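Local structure of pyridine nucleotide-disulphide oxidoreductase dimerisation region (Escherichia coli BL21, 6KYY) at residues B[314-319]-B[327-332]; B[334-339]-B[412-417]; B[340-345]-B[380-385]; B[373-378]-B[402-407]; B[385-390]-B[397-402]. The protein is an FAD-containing flavoprotein disulfide reductase of the pyridine nucleotide-disulfide oxidoreductase family, probably involved in resistance to reactive chlorine species. All coordinates share one frame; numbering follows the deposited sequence.

Interaction 1: residues B[314-319]-B[327-332]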
# COMPACT_ATOMS: atom_id res chain seq x y z
N TYR B 314 -10.76 21.62 7.19
CA TYR B 314 -11.24 22.34 6.02
C TYR B 314 -12.63 21.87 5.63
O TYR B 314 -13.48 22.68 5.22
CB TYR B 314 -10.26 22.17 4.86
CG TYR B 314 -10.92 22.21 3.49
CD1 TYR B 314 -11.19 23.42 2.86
CD2 TYR B 314 -11.27 21.03 2.83
CE1 TYR B 314 -11.79 23.46 1.62
CE2 TYR B 314 -11.88 21.07 1.59
CZ TYR B 314 -12.14 22.28 0.99
OH TYR B 314 -12.74 22.31 -0.25
N ARG B 315 -12.89 20.57 5.74
CA ARG B 315 -14.20 20.03 5.39
C ARG B 315 -15.28 20.58 6.31
O ARG B 315 -16.40 20.86 5.87
CB ARG B 315 -14.17 18.51 5.43
CG ARG B 315 -13.24 17.88 4.41
CD ARG B 315 -13.75 16.52 3.96
NE ARG B 315 -12.69 15.70 3.38
CZ ARG B 315 -12.15 14.64 3.98
NH1 ARG B 315 -12.59 14.27 5.18
NH2 ARG B 315 -11.19 13.96 3.39
N ILE B 316 -14.97 20.74 7.60
CA ILE B 316 -15.93 21.31 8.54
C ILE B 316 -16.30 22.73 8.11
O ILE B 316 -17.48 23.06 7.96
CB ILE B 316 -15.38 21.29 9.97
CG1 ILE B 316 -14.89 19.89 10.35
CG2 ILE B 316 -16.43 21.77 10.96
CD1 ILE B 316 -15.91 18.81 10.17
N VAL B 317 -15.29 23.58 7.91
CA VAL B 317 -15.56 24.98 7.61
C VAL B 317 -16.11 25.15 6.20
O VAL B 317 -16.90 26.07 5.95
CB VAL B 317 -14.30 25.83 7.85
CG1 VAL B 317 -13.72 25.56 9.23
CG2 VAL B 317 -13.25 25.57 6.77
N ARG B 318 -15.71 24.29 5.26
CA ARG B 318 -16.28 24.38 3.92
C ARG B 318 -17.75 23.98 3.92
O ARG B 318 -18.53 24.48 3.09
CB ARG B 318 -15.49 23.50 2.95
CG ARG B 318 -15.84 23.72 1.48
CD ARG B 318 -16.67 22.57 0.93
NE ARG B 318 -17.40 22.95 -0.28
CZ ARG B 318 -18.71 22.79 -0.45
NH1 ARG B 318 -19.29 23.16 -1.58
NH2 ARG B 318 -19.44 22.26 0.52
N ASP B 319 -18.15 23.10 4.84
CA ASP B 319 -19.55 22.72 4.95
C ASP B 319 -20.40 23.82 5.59
O ASP B 319 -21.63 23.78 5.48
CB ASP B 319 -19.68 21.43 5.76
CG ASP B 319 -20.97 20.69 5.47
OD1 ASP B 319 -21.52 20.85 4.35
OD2 ASP B 319 -21.44 19.94 6.35
N ARG B 327 -21.07 19.98 8.89
CA ARG B 327 -20.29 18.88 9.42
C ARG B 327 -19.65 19.31 10.74
O ARG B 327 -19.67 20.49 11.10
CB ARG B 327 -19.22 18.44 8.41
CG ARG B 327 -19.69 17.39 7.42
CD ARG B 327 -18.57 16.44 7.05
NE ARG B 327 -17.88 15.92 8.22
CZ ARG B 327 -16.56 15.94 8.39
NH1 ARG B 327 -15.79 16.45 7.44
NH2 ARG B 327 -16.02 15.46 9.49
N SER B 328 -19.09 18.35 11.46
CA SER B 328 -18.57 18.65 12.79
C SER B 328 -17.38 17.76 13.09
O SER B 328 -17.17 16.73 12.45
CB SER B 328 -19.65 18.46 13.86
OG SER B 328 -19.08 18.03 15.08
N THR B 329 -16.58 18.18 14.08
CA THR B 329 -15.54 17.30 14.59
C THR B 329 -16.12 16.15 15.40
O THR B 329 -15.43 15.15 15.61
CB THR B 329 -14.54 18.08 15.46
OG1 THR B 329 -15.16 18.49 16.68
CG2 THR B 329 -14.01 19.30 14.71
N ASP B 330 -17.38 16.27 15.84
CA ASP B 330 -18.08 15.14 16.44
C ASP B 330 -18.35 14.03 15.43
O ASP B 330 -18.80 12.96 15.83
CB ASP B 330 -19.41 15.60 17.05
CG ASP B 330 -19.22 16.42 18.32
OD1 ASP B 330 -20.17 17.11 18.72
OD2 ASP B 330 -18.12 16.37 18.91
N ASP B 331 -18.09 14.27 14.14
CA ASP B 331 -18.22 13.23 13.13
C ASP B 331 -17.01 12.31 13.06
O ASP B 331 -17.04 11.32 12.33
CB ASP B 331 -18.44 13.86 11.75
CG ASP B 331 -19.84 14.42 11.58
OD1 ASP B 331 -20.04 15.62 11.84
OD2 ASP B 331 -20.74 13.65 11.18
N ARG B 332 -15.95 12.62 13.81
CA ARG B 332 -14.71 11.85 13.73
C ARG B 332 -14.79 10.60 14.59
O ARG B 332 -15.16 10.67 15.77
CB ARG B 332 -13.53 12.72 14.16
CG ARG B 332 -12.82 13.42 13.02
CD ARG B 332 -12.00 14.59 13.53
NE ARG B 332 -11.87 15.64 12.52
CZ ARG B 332 -11.39 16.85 12.76
NH1 ARG B 332 -11.00 17.18 13.99
NH2 ARG B 332 -11.30 17.74 11.78
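Ile-316 and Arg-327 cross at about a right angle, and the methyl CD1 of the isoleucine presses on one face of the guanidinium, 3.3 Å above its plane and displaced toward the rim. Bends at chi2 and at chi3 (49°) fold the Arg-327 chain so that this face meets the methyl. Ile-316 CD1 also meets Ser-328 O at 3.3 Å, so one branch tip bridges the side chain and the backbone of the returning loop. The other branch, Ile-316 CG2, faces Arg-327 O at 3.5 Å. Arg-315 takes a different course, lying alongside Arg-327 and pointing the same way with the two guanidinium planes 48° apart. Arg-315 CB lies at the edge of the Arg-327 guanidinium, near its plane, next to NH1. Both arginines are drawn to Asp-312: Arg-327 forms a salt bridge with it and Arg-315 a weak, long ion pair, while the NH2 of Arg-315 bonds to the Gln-429 carbonyl of the second subunit. Asp-319 crosses Arg-327 at about a right angle too, its OD2 touching Arg-327 CG at 3.3 Å. The loop after helix 307-321 thus folds back against the helix before it reaches strand 337-339, with an ST turn, Ser-328 OG accepting from Asp-330 N at 2.6 Å, leading into 3-10 segment 329-331.

Interaction 2: residues B[334-339]-B[412-417]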
# COMPACT_ATOMS: atom_id res chain seq x y z
N ASN B 334 -12.66 6.52 14.97
CA ASN B 334 -11.61 5.59 14.56
C ASN B 334 -10.57 6.28 13.68
O ASN B 334 -10.33 5.90 12.53
CB ASN B 334 -12.21 4.37 13.86
CG ASN B 334 -13.36 3.75 14.63
OD1 ASN B 334 -13.26 3.52 15.84
ND2 ASN B 334 -14.46 3.47 13.94
N VAL B 335 -9.96 7.31 14.24
CA VAL B 335 -8.93 8.08 13.54
C VAL B 335 -7.65 7.25 13.47
O VAL B 335 -7.09 6.90 14.51
CB VAL B 335 -8.68 9.43 14.23
CG1 VAL B 335 -7.54 10.16 13.54
CG2 VAL B 335 -9.95 10.28 14.21
N PRO B 336 -7.16 6.93 12.28
CA PRO B 336 -5.95 6.12 12.16
C PRO B 336 -4.68 6.96 12.16
O PRO B 336 -4.70 8.17 11.89
CB PRO B 336 -6.13 5.42 10.81
CG PRO B 336 -6.91 6.41 10.00
CD PRO B 336 -7.75 7.23 10.96
N TYR B 337 -3.57 6.30 12.47
CA TYR B 337 -2.26 6.94 12.44
C TYR B 337 -1.21 5.89 12.11
O TYR B 337 -1.45 4.68 12.22
CB TYR B 337 -1.94 7.65 13.76
CG TYR B 337 -1.78 6.73 14.96
CD1 TYR B 337 -2.87 6.43 15.77
CD2 TYR B 337 -0.54 6.20 15.29
CE1 TYR B 337 -2.73 5.60 16.87
CE2 TYR B 337 -0.39 5.37 16.39
CZ TYR B 337 -1.49 5.07 17.17
OH TYR B 337 -1.34 4.25 18.26
N SER B 338 -0.03 6.36 11.71
CA SER B 338 1.05 5.47 11.29
C SER B 338 2.39 6.04 11.71
O SER B 338 2.63 7.25 11.61
CB SER B 338 1.02 5.24 9.78
OG SER B 338 -0.31 5.12 9.30
N VAL B 339 3.28 5.15 12.17
CA VAL B 339 4.64 5.49 12.55
C VAL B 339 5.55 4.97 11.44
O VAL B 339 5.68 3.76 11.25
CB VAL B 339 5.02 4.89 13.91
CG1 VAL B 339 6.37 5.42 14.38
CG2 VAL B 339 3.93 5.16 14.92
N ILE B 412 -8.01 0.05 5.04
CA ILE B 412 -9.01 -0.99 4.82
C ILE B 412 -9.67 -1.37 6.14
O ILE B 412 -10.90 -1.55 6.21
CB ILE B 412 -8.38 -2.22 4.14
CG1 ILE B 412 -7.80 -1.85 2.78
CG2 ILE B 412 -9.41 -3.33 3.99
CD1 ILE B 412 -7.32 -3.04 1.98
N VAL B 413 -8.88 -1.51 7.20
CA VAL B 413 -9.43 -1.86 8.51
C VAL B 413 -10.33 -0.75 9.03
O VAL B 413 -11.40 -1.01 9.58
CB VAL B 413 -8.29 -2.18 9.49
CG1 VAL B 413 -8.85 -2.50 10.87
CG2 VAL B 413 -7.45 -3.34 8.97
N LYS B 414 -9.90 0.51 8.86
CA LYS B 414 -10.72 1.63 9.29
C LYS B 414 -12.04 1.70 8.52
O LYS B 414 -13.04 2.19 9.04
CB LYS B 414 -9.94 2.94 9.12
CG LYS B 414 -10.63 4.16 9.71
CD LYS B 414 -10.85 5.23 8.66
CE LYS B 414 -11.04 6.58 9.30
NZ LYS B 414 -11.98 6.51 10.46
N MET B 415 -12.05 1.19 7.29
CA MET B 415 -13.25 1.23 6.46
C MET B 415 -14.40 0.49 7.12
O MET B 415 -15.45 1.08 7.41
CB MET B 415 -12.94 0.63 5.09
CG MET B 415 -12.49 1.63 4.05
SD MET B 415 -13.87 2.54 3.34
CE MET B 415 -13.08 4.12 3.03
N VAL B 416 -14.23 -0.81 7.38
CA VAL B 416 -15.33 -1.61 7.91
C VAL B 416 -15.62 -1.28 9.37
O VAL B 416 -16.73 -1.55 9.85
CB VAL B 416 -15.03 -3.11 7.74
CG1 VAL B 416 -14.55 -3.40 6.34
CG2 VAL B 416 -14.01 -3.58 8.76
N MET B 417 -14.67 -0.68 10.09
CA MET B 417 -14.95 -0.27 11.47
C MET B 417 -15.88 0.94 11.49
O MET B 417 -16.76 1.03 12.34
CB MET B 417 -13.64 0.04 12.20
CG MET B 417 -12.90 -1.21 12.65
SD MET B 417 -11.65 -0.96 13.93
CE MET B 417 -11.68 0.82 14.12
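Lys-414 and Met-417 of helix 406-418 meet Asn-334 and Pro-336 in the connection that precedes strand 337-339. Just before them on the helix, Val-413 packs on Val-348 and Ala-399 of the antiparallel sheet of the dimerisation domain.

The ammonium of Lys-414 donates to Asn-334 O (NZ to O 2.7 Å). Its CG stands anti to the backbone N, chi1 -172°, and the chain then bends at chi2 and again at chi4. This path brings CG and CE alongside the same carbonyl, with Lys-414 CE 3.4 Å from Asn-334 O. The bond is not made in the direction of a lone pair: NZ lies above the carbonyl plane, 57° out of it, with a C=O...N angle of 122°. Lys-414 CE also touches the ring of Pro-336, 3.7 Å from Pro-336 CD, and the two side chains cross at about a right angle. Lys-414 packs on Gln-429 of the second subunit as well.

One turn on, Met-417 offers its terminal methyl to the flat amide of Asn-334. Met-417 CE is 3.4 Å from Asn-334 CG and 3.6 Å from Asn-334 OD1, while Met-417 CB lies 3.9 Å from Asn-334 ND2. Since chi3 is close to zero, CE is folded back toward CB, and the methyl rather than the sulfur meets the amide. Met-417 also touches Val-348.

The polar ends converge on Asp-418, whose carboxylate takes a salt bridge from Lys-414 NZ and a hydrogen bond from Asn-334 ND2. With an anion and a carbonyl both at the ammonium, the charged form of this buried lysine is probably favoured.

Interaction 3: residues B[340-345]-B[380-385]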
# COMPACT_ATOMS: atom_id res chain seq x y z
N PHE B 340 6.20 5.89 10.72
CA PHE B 340 6.88 5.53 9.48
C PHE B 340 8.32 5.09 9.76
O PHE B 340 9.30 5.75 9.41
CB PHE B 340 6.83 6.70 8.50
CG PHE B 340 5.49 6.85 7.84
CD1 PHE B 340 4.47 7.53 8.48
CD2 PHE B 340 5.25 6.29 6.60
CE1 PHE B 340 3.23 7.67 7.88
CE2 PHE B 340 4.01 6.42 5.99
CZ PHE B 340 3.00 7.11 6.63
N MET B 341 8.42 3.93 10.40
CA MET B 341 9.70 3.24 10.54
C MET B 341 9.93 2.33 9.34
O MET B 341 9.43 2.58 8.24
CB MET B 341 9.75 2.39 11.80
CG MET B 341 9.68 3.13 13.11
SD MET B 341 9.73 1.89 14.41
CE MET B 341 8.33 0.87 13.96
N THR B 342 10.68 1.26 9.57
CA THR B 342 10.83 0.16 8.61
C THR B 342 10.87 -1.12 9.43
O THR B 342 11.91 -1.44 10.04
CB THR B 342 12.08 0.32 7.76
OG1 THR B 342 12.04 1.58 7.07
CG2 THR B 342 12.17 -0.80 6.73
N PRO B 343 9.77 -1.89 9.47
CA PRO B 343 8.49 -1.62 8.80
C PRO B 343 7.60 -0.65 9.58
O PRO B 343 7.68 -0.60 10.81
CB PRO B 343 7.86 -3.00 8.72
CG PRO B 343 8.36 -3.70 9.94
CD PRO B 343 9.73 -3.15 10.24
N PRO B 344 6.76 0.10 8.87
CA PRO B 344 5.93 1.11 9.53
C PRO B 344 4.86 0.50 10.42
O PRO B 344 4.36 -0.60 10.18
CB PRO B 344 5.31 1.89 8.36
CG PRO B 344 5.48 1.01 7.16
CD PRO B 344 6.70 0.19 7.40
N LEU B 345 4.49 1.25 11.46
CA LEU B 345 3.50 0.85 12.45
C LEU B 345 2.24 1.67 12.24
O LEU B 345 2.23 2.88 12.50
CB LEU B 345 4.05 1.04 13.87
CG LEU B 345 3.21 0.61 15.08
CD1 LEU B 345 2.31 1.74 15.58
CD2 LEU B 345 2.40 -0.65 14.78
N ASP B 380 11.46 -8.10 3.68
CA ASP B 380 11.26 -7.44 4.98
C ASP B 380 10.13 -8.18 5.70
O ASP B 380 8.98 -7.74 5.76
CB ASP B 380 10.96 -5.95 4.85
CG ASP B 380 11.28 -5.19 6.13
OD1 ASP B 380 11.28 -3.93 6.12
OD2 ASP B 380 11.53 -5.85 7.15
N THR B 381 10.47 -9.34 6.26
CA THR B 381 9.53 -10.15 7.01
C THR B 381 9.50 -9.79 8.49
O THR B 381 9.20 -10.65 9.32
CB THR B 381 9.85 -11.64 6.83
OG1 THR B 381 10.80 -12.05 7.81
CG2 THR B 381 10.41 -11.90 5.44
N ARG B 382 9.81 -8.55 8.83
CA ARG B 382 9.75 -8.09 10.21
C ARG B 382 8.37 -7.55 10.55
O ARG B 382 7.61 -7.13 9.67
CB ARG B 382 10.81 -7.01 10.47
CG ARG B 382 12.19 -7.55 10.80
CD ARG B 382 13.20 -6.42 10.82
NE ARG B 382 12.96 -5.46 9.74
CZ ARG B 382 13.81 -4.50 9.39
NH1 ARG B 382 14.96 -4.36 10.04
NH2 ARG B 382 13.51 -3.67 8.40
N GLY B 383 8.05 -7.55 11.83
CA GLY B 383 6.80 -7.00 12.32
C GLY B 383 5.81 -8.08 12.71
O GLY B 383 6.13 -9.27 12.78
N VAL B 384 4.58 -7.64 12.95
CA VAL B 384 3.52 -8.53 13.42
C VAL B 384 2.18 -7.87 13.11
O VAL B 384 2.10 -6.65 12.96
CB VAL B 384 3.67 -8.84 14.93
CG1 VAL B 384 3.27 -7.63 15.77
CG2 VAL B 384 2.86 -10.07 15.32
N LEU B 385 1.13 -8.68 13.01
CA LEU B 385 -0.23 -8.20 12.87
C LEU B 385 -1.04 -8.66 14.08
O LEU B 385 -0.88 -9.78 14.56
CB LEU B 385 -0.89 -8.73 11.59
CG LEU B 385 -0.21 -8.41 10.26
CD1 LEU B 385 -1.16 -8.67 9.11
CD2 LEU B 385 0.28 -6.97 10.24
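Thr-342 and Pro-343 meet Asp-380 and Arg-382 where two loops of the dimerisation domain come together: the one joining neighbouring antiparallel strands 337-339 and 345-349, and the chain leading into strand 384-390. The peptide before Pro-343 is cis, and this proline points its CB toward 380-385.

Charge pairing lies within 380-385. Arg-382 grips Asp-380 side-on, NE donating to OD2 at 3.0 Å and NH2 to OD1 at 3.2 Å. OD2 uses its syn lone pair, whereas the partner of OD1 is 30° out of the carboxylate plane. The bend of the arginine at chi3, -40°, curls its head back so that both nitrogens face the acid two residues earlier.

Van der Waals contacts join the two segments. The side chain of Thr-342 crosses that of Asp-380 at about a right angle, and its CG2, anti to the backbone N, rests 3.3 Å from Asp-380 OD1, with Arg-382 NH2 3.6 Å away. It thus lies against both members of the ion pair, while the hydroxyl of Thr-342 bonds to Gln-66. The Pro-343 ring crosses Arg-382 at about a right angle, with Pro-343 CD 4.0 Å from Arg-382 NE. Gly-383 has no CB to crowd Pro-343 CG or, at its phi of 105°, the carbonyl O before it.

A polar approach without a hydrogen bond completes the group: Thr-342 O lies over one face of the guanidinium, 3.2 Å from Arg-382 NH2. Pro-343 CG, next to CD in the ring, meets Arg-382 O at 3.5 Å.

Interaction 4: residues B[373-378]-B[402-407]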
# COMPACT_ATOMS: atom_id res chain seq x y z
N PRO B 373 3.41 -14.06 2.73
CA PRO B 373 4.36 -14.29 1.63
C PRO B 373 4.78 -13.03 0.89
O PRO B 373 5.89 -12.99 0.35
CB PRO B 373 3.59 -15.26 0.71
CG PRO B 373 2.61 -15.93 1.61
CD PRO B 373 2.19 -14.87 2.59
N ARG B 374 3.93 -12.01 0.85
CA ARG B 374 4.31 -10.77 0.16
C ARG B 374 5.39 -10.02 0.92
O ARG B 374 6.20 -9.32 0.31
CB ARG B 374 3.08 -9.89 -0.04
CG ARG B 374 3.37 -8.56 -0.71
CD ARG B 374 3.41 -8.69 -2.23
NE ARG B 374 4.36 -7.78 -2.86
CZ ARG B 374 4.26 -6.46 -2.85
NH1 ARG B 374 5.18 -5.72 -3.45
NH2 ARG B 374 3.25 -5.86 -2.24
N ALA B 375 5.43 -10.16 2.25
CA ALA B 375 6.52 -9.57 3.02
C ALA B 375 7.86 -10.21 2.67
O ALA B 375 8.89 -9.54 2.69
CB ALA B 375 6.24 -9.68 4.51
N ARG B 376 7.85 -11.51 2.37
CA ARG B 376 9.07 -12.16 1.89
C ARG B 376 9.41 -11.72 0.47
O ARG B 376 10.59 -11.64 0.11
CB ARG B 376 8.92 -13.67 1.95
CG ARG B 376 10.10 -14.38 2.58
CD ARG B 376 9.72 -15.78 3.02
NE ARG B 376 9.21 -15.81 4.39
CZ ARG B 376 9.98 -15.84 5.47
NH1 ARG B 376 11.30 -15.86 5.34
NH2 ARG B 376 9.43 -15.86 6.67
N VAL B 377 8.39 -11.44 -0.35
CA VAL B 377 8.60 -10.94 -1.70
C VAL B 377 9.34 -9.61 -1.69
O VAL B 377 10.03 -9.27 -2.65
CB VAL B 377 7.24 -10.85 -2.44
CG1 VAL B 377 7.37 -10.13 -3.77
CG2 VAL B 377 6.66 -12.24 -2.64
N MET B 378 9.24 -8.85 -0.59
CA MET B 378 9.84 -7.53 -0.49
C MET B 378 11.07 -7.50 0.42
O MET B 378 11.58 -6.42 0.72
CB MET B 378 8.81 -6.52 -0.00
CG MET B 378 7.57 -6.44 -0.88
SD MET B 378 6.68 -4.88 -0.70
CE MET B 378 5.50 -5.33 0.57
N LEU B 402 1.91 -3.76 12.10
CA LEU B 402 3.35 -3.50 12.07
C LEU B 402 3.91 -4.32 10.91
O LEU B 402 4.37 -5.45 11.09
CB LEU B 402 3.99 -3.87 13.40
CG LEU B 402 5.47 -3.53 13.57
CD1 LEU B 402 5.75 -2.09 13.19
CD2 LEU B 402 5.92 -3.80 15.00
N CYS B 403 3.87 -3.75 9.72
CA CYS B 403 4.28 -4.46 8.52
C CYS B 403 4.73 -3.46 7.47
O CYS B 403 4.54 -2.25 7.61
CB CYS B 403 3.14 -5.32 7.98
SG CYS B 403 1.55 -4.50 8.05
N VAL B 404 5.35 -3.98 6.41
CA VAL B 404 5.61 -3.16 5.24
C VAL B 404 4.28 -2.80 4.58
O VAL B 404 3.35 -3.62 4.52
CB VAL B 404 6.54 -3.89 4.26
CG1 VAL B 404 7.99 -3.73 4.68
CG2 VAL B 404 6.16 -5.36 4.18
N ASP B 405 4.17 -1.56 4.11
CA ASP B 405 2.94 -1.03 3.52
C ASP B 405 1.78 -1.03 4.52
O ASP B 405 0.62 -1.15 4.14
CB ASP B 405 2.55 -1.80 2.25
CG ASP B 405 3.28 -1.30 1.03
OD1 ASP B 405 3.44 -0.07 0.90
OD2 ASP B 405 3.68 -2.13 0.19
N SER B 406 2.10 -0.89 5.81
CA SER B 406 1.04 -0.81 6.81
C SER B 406 0.21 0.46 6.65
O SER B 406 -0.98 0.46 6.99
CB SER B 406 1.65 -0.86 8.21
OG SER B 406 2.70 0.08 8.34
N HIS B 407 0.82 1.53 6.14
CA HIS B 407 0.14 2.81 6.00
C HIS B 407 -1.00 2.79 4.98
O HIS B 407 -1.81 3.72 4.97
CB HIS B 407 1.15 3.89 5.61
CG HIS B 407 1.96 3.56 4.40
ND1 HIS B 407 2.87 2.52 4.38
CD2 HIS B 407 1.99 4.11 3.17
CE1 HIS B 407 3.43 2.46 3.18
NE2 HIS B 407 2.91 3.41 2.43
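Met-378 and Val-404 slide past each other in opposite directions, and the methionine methyl does the touching. With chi1 at -82°, Val-404 sets CG2 between its backbone N and carbonyl carbon, and this is the branch that Met-378 CE meets, at 3.7 Å. Met-378 CE also meets Asp-405 OD2 at 3.7 Å, the two side chains crossing at about a right angle. Ala-375, on helix 373-377 three residues before Met-378, adds a looser apolar contact, its CB 4.3 Å from Val-404 CG2.

Next outward is Arg-374. The sulfur of Met-378 lies over one face of its guanidinium, SD being 3.2 Å above the plane and offset toward the rim, while CE reaches Val-404 and Asp-405. Arg-374 NH2 and Asp-405 OD2 are 4.5 Å apart, too far for a salt bridge; NH2 also makes a long, weak ion pair with Glu-408 of the second subunit.

What presents Val-404 and Asp-405 is a type II beta turn from Cys-403 to Ser-406, with Asp-405 at its third position (phi 61°) and at the N-cap of helix 406-418, although its carboxylate makes no capping bond. The turn thus joins the end of strand 396-402 to that helix. Arg-374 itself packs on Pro-434 and Met-436, and its side chain is about 7 Å from that of His-433, probably the proton acceptor of the active site.

The contact is therefore apolar at its centre and only loosely electrostatic at its margin: Asp-405 may be stabilised as an anion by the helix N-terminus and by Arg-374, without a direct bond to either.

Interaction 5: residues B[385-390]-B[397-402]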
# COMPACT_ATOMS: atom_id res chain seq x y z
N LEU B 385 1.13 -8.68 13.01
CA LEU B 385 -0.23 -8.20 12.87
C LEU B 385 -1.04 -8.66 14.08
O LEU B 385 -0.88 -9.78 14.56
CB LEU B 385 -0.89 -8.73 11.59
CG LEU B 385 -0.21 -8.41 10.26
CD1 LEU B 385 -1.16 -8.67 9.11
CD2 LEU B 385 0.28 -6.97 10.24
N LYS B 386 -1.91 -7.78 14.57
CA LYS B 386 -2.82 -8.15 15.64
C LYS B 386 -4.02 -7.22 15.61
O LYS B 386 -3.88 -6.02 15.33
CB LYS B 386 -2.12 -8.10 17.01
CG LYS B 386 -1.80 -6.70 17.50
CD LYS B 386 -1.33 -6.69 18.94
CE LYS B 386 -2.47 -7.03 19.89
NZ LYS B 386 -2.01 -6.99 21.30
N ALA B 387 -5.19 -7.77 15.89
CA ALA B 387 -6.42 -7.00 15.99
C ALA B 387 -7.27 -7.59 17.11
O ALA B 387 -6.99 -8.68 17.62
CB ALA B 387 -7.18 -6.98 14.67
N ILE B 388 -8.31 -6.86 17.48
CA ILE B 388 -9.16 -7.21 18.61
C ILE B 388 -10.59 -7.32 18.11
O ILE B 388 -11.13 -6.37 17.53
CB ILE B 388 -9.04 -6.18 19.74
CG1 ILE B 388 -7.58 -5.99 20.13
CG2 ILE B 388 -9.85 -6.63 20.95
CD1 ILE B 388 -7.24 -4.58 20.55
N VAL B 389 -11.21 -8.47 18.34
CA VAL B 389 -12.58 -8.75 17.94
C VAL B 389 -13.45 -8.76 19.18
O VAL B 389 -13.08 -9.35 20.20
CB VAL B 389 -12.68 -10.09 17.18
CG1 VAL B 389 -14.13 -10.37 16.80
CG2 VAL B 389 -11.78 -10.07 15.95
N ASP B 390 -14.60 -8.09 19.10
CA ASP B 390 -15.59 -8.12 20.17
C ASP B 390 -16.58 -9.24 19.88
O ASP B 390 -17.21 -9.26 18.81
CB ASP B 390 -16.30 -6.77 20.29
CG ASP B 390 -17.51 -6.81 21.20
OD1 ASP B 390 -18.44 -6.01 20.99
OD2 ASP B 390 -17.54 -7.64 22.13
N LEU B 397 -12.52 -3.85 17.37
CA LEU B 397 -12.30 -2.70 18.24
C LEU B 397 -10.99 -1.98 17.96
O LEU B 397 -10.88 -0.79 18.28
CB LEU B 397 -12.33 -3.13 19.71
CG LEU B 397 -13.58 -3.91 20.14
CD1 LEU B 397 -13.38 -4.57 21.49
CD2 LEU B 397 -14.80 -2.99 20.16
N GLY B 398 -10.01 -2.65 17.38
CA GLY B 398 -8.75 -2.01 17.09
C GLY B 398 -7.84 -2.97 16.34
O GLY B 398 -8.09 -4.18 16.28
N ALA B 399 -6.78 -2.40 15.78
CA ALA B 399 -5.81 -3.18 15.02
C ALA B 399 -4.42 -2.58 15.22
O ALA B 399 -4.28 -1.38 15.47
CB ALA B 399 -6.16 -3.23 13.53
N SER B 400 -3.40 -3.43 15.12
CA SER B 400 -2.00 -3.02 15.18
C SER B 400 -1.30 -3.66 13.99
O SER B 400 -1.01 -4.86 14.00
CB SER B 400 -1.36 -3.44 16.50
OG SER B 400 -1.86 -2.68 17.58
N LEU B 401 -1.04 -2.87 12.96
CA LEU B 401 -0.45 -3.37 11.72
C LEU B 401 1.00 -2.90 11.66
O LEU B 401 1.28 -1.77 11.24
CB LEU B 401 -1.26 -2.89 10.52
CG LEU B 401 -2.72 -3.37 10.54
CD1 LEU B 401 -3.41 -3.09 9.21
CD2 LEU B 401 -2.80 -4.85 10.87
N LEU B 402 1.91 -3.76 12.10
CA LEU B 402 3.35 -3.50 12.07
C LEU B 402 3.91 -4.32 10.91
O LEU B 402 4.37 -5.45 11.09
CB LEU B 402 3.99 -3.87 13.40
CG LEU B 402 5.47 -3.53 13.57
CD1 LEU B 402 5.75 -2.09 13.19
CD2 LEU B 402 5.92 -3.80 15.00
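Leu-385 to Asp-390 and Leu-397 to Leu-402 run antiparallel, their axes 177° apart in direction and 4.6 Å apart at closest approach. Lys-386 and Ser-400 form a hydrogen-bonded pair: Ser-400 N donates to Lys-386 O at 2.6 Å, nearly along the C=O axis, and Lys-386 N returns the bond to Ser-400 O at 3.1 Å. Further along, Ile-388 N binds Gly-398 O, and Ile-388 O receives Leu-397 N.

On one face the non-hydrogen-bonded pairs bring like residues together. Leu-385 CD2 meets Leu-401 CD2 at 3.8 Å, the two side chains slanting across each other, and Ala-387 CB and Ala-399 CB lie 4.1 Å apart.

The two strands are the arms of a beta hairpin within the antiparallel sheet of the dimerisation domain. Helix 406-418 covers the Leu-401 and Ala-399 face, whereas helix 206-218 touches the Lys-386 and Ser-400 face.

There the aliphatic part of Lys-386 does the packing. With chi1 at 70°, CG stands between the backbone N and the carbonyl carbon, 3.4 Å from Ser-400 CB, and the chain then leads away so that NZ forms salt bridges with Glu-352 and Asp-207. Near the hairpin turn Leu-397 takes over: its CD1 lies 3.8 Å from Asp-390 CB and 4.1 Å from Ile-388 CG2, while the Asp-390 carboxylate turns to Thr-393.

Interactions 4 and 5 are buried, whereas interactions 1, 2 and 3 are partly buried, and the chemistry follows. The partly buried contacts set arginine or lysine heads, paired with aspartates, against loop carbonyls and aliphatic groups; interaction 4 is mostly apolar, and interaction 5 is backbone-bonded with an apolar face. Interactions 3 and 5 share Leu-385 and strand 384-390, and interactions 4 and 5 share Leu-402. Interactions 2 and 4 both use helix 406-418, which packs on the hairpin of interaction 5 through Val-413. A probable hydrogen bond between Ser-406 OG and Pro-344 O joins interactions 3 and 4. Interaction 1 stands apart, its centre 18 Å from that of interaction 2. All but interaction 5 come within reach of the second subunit.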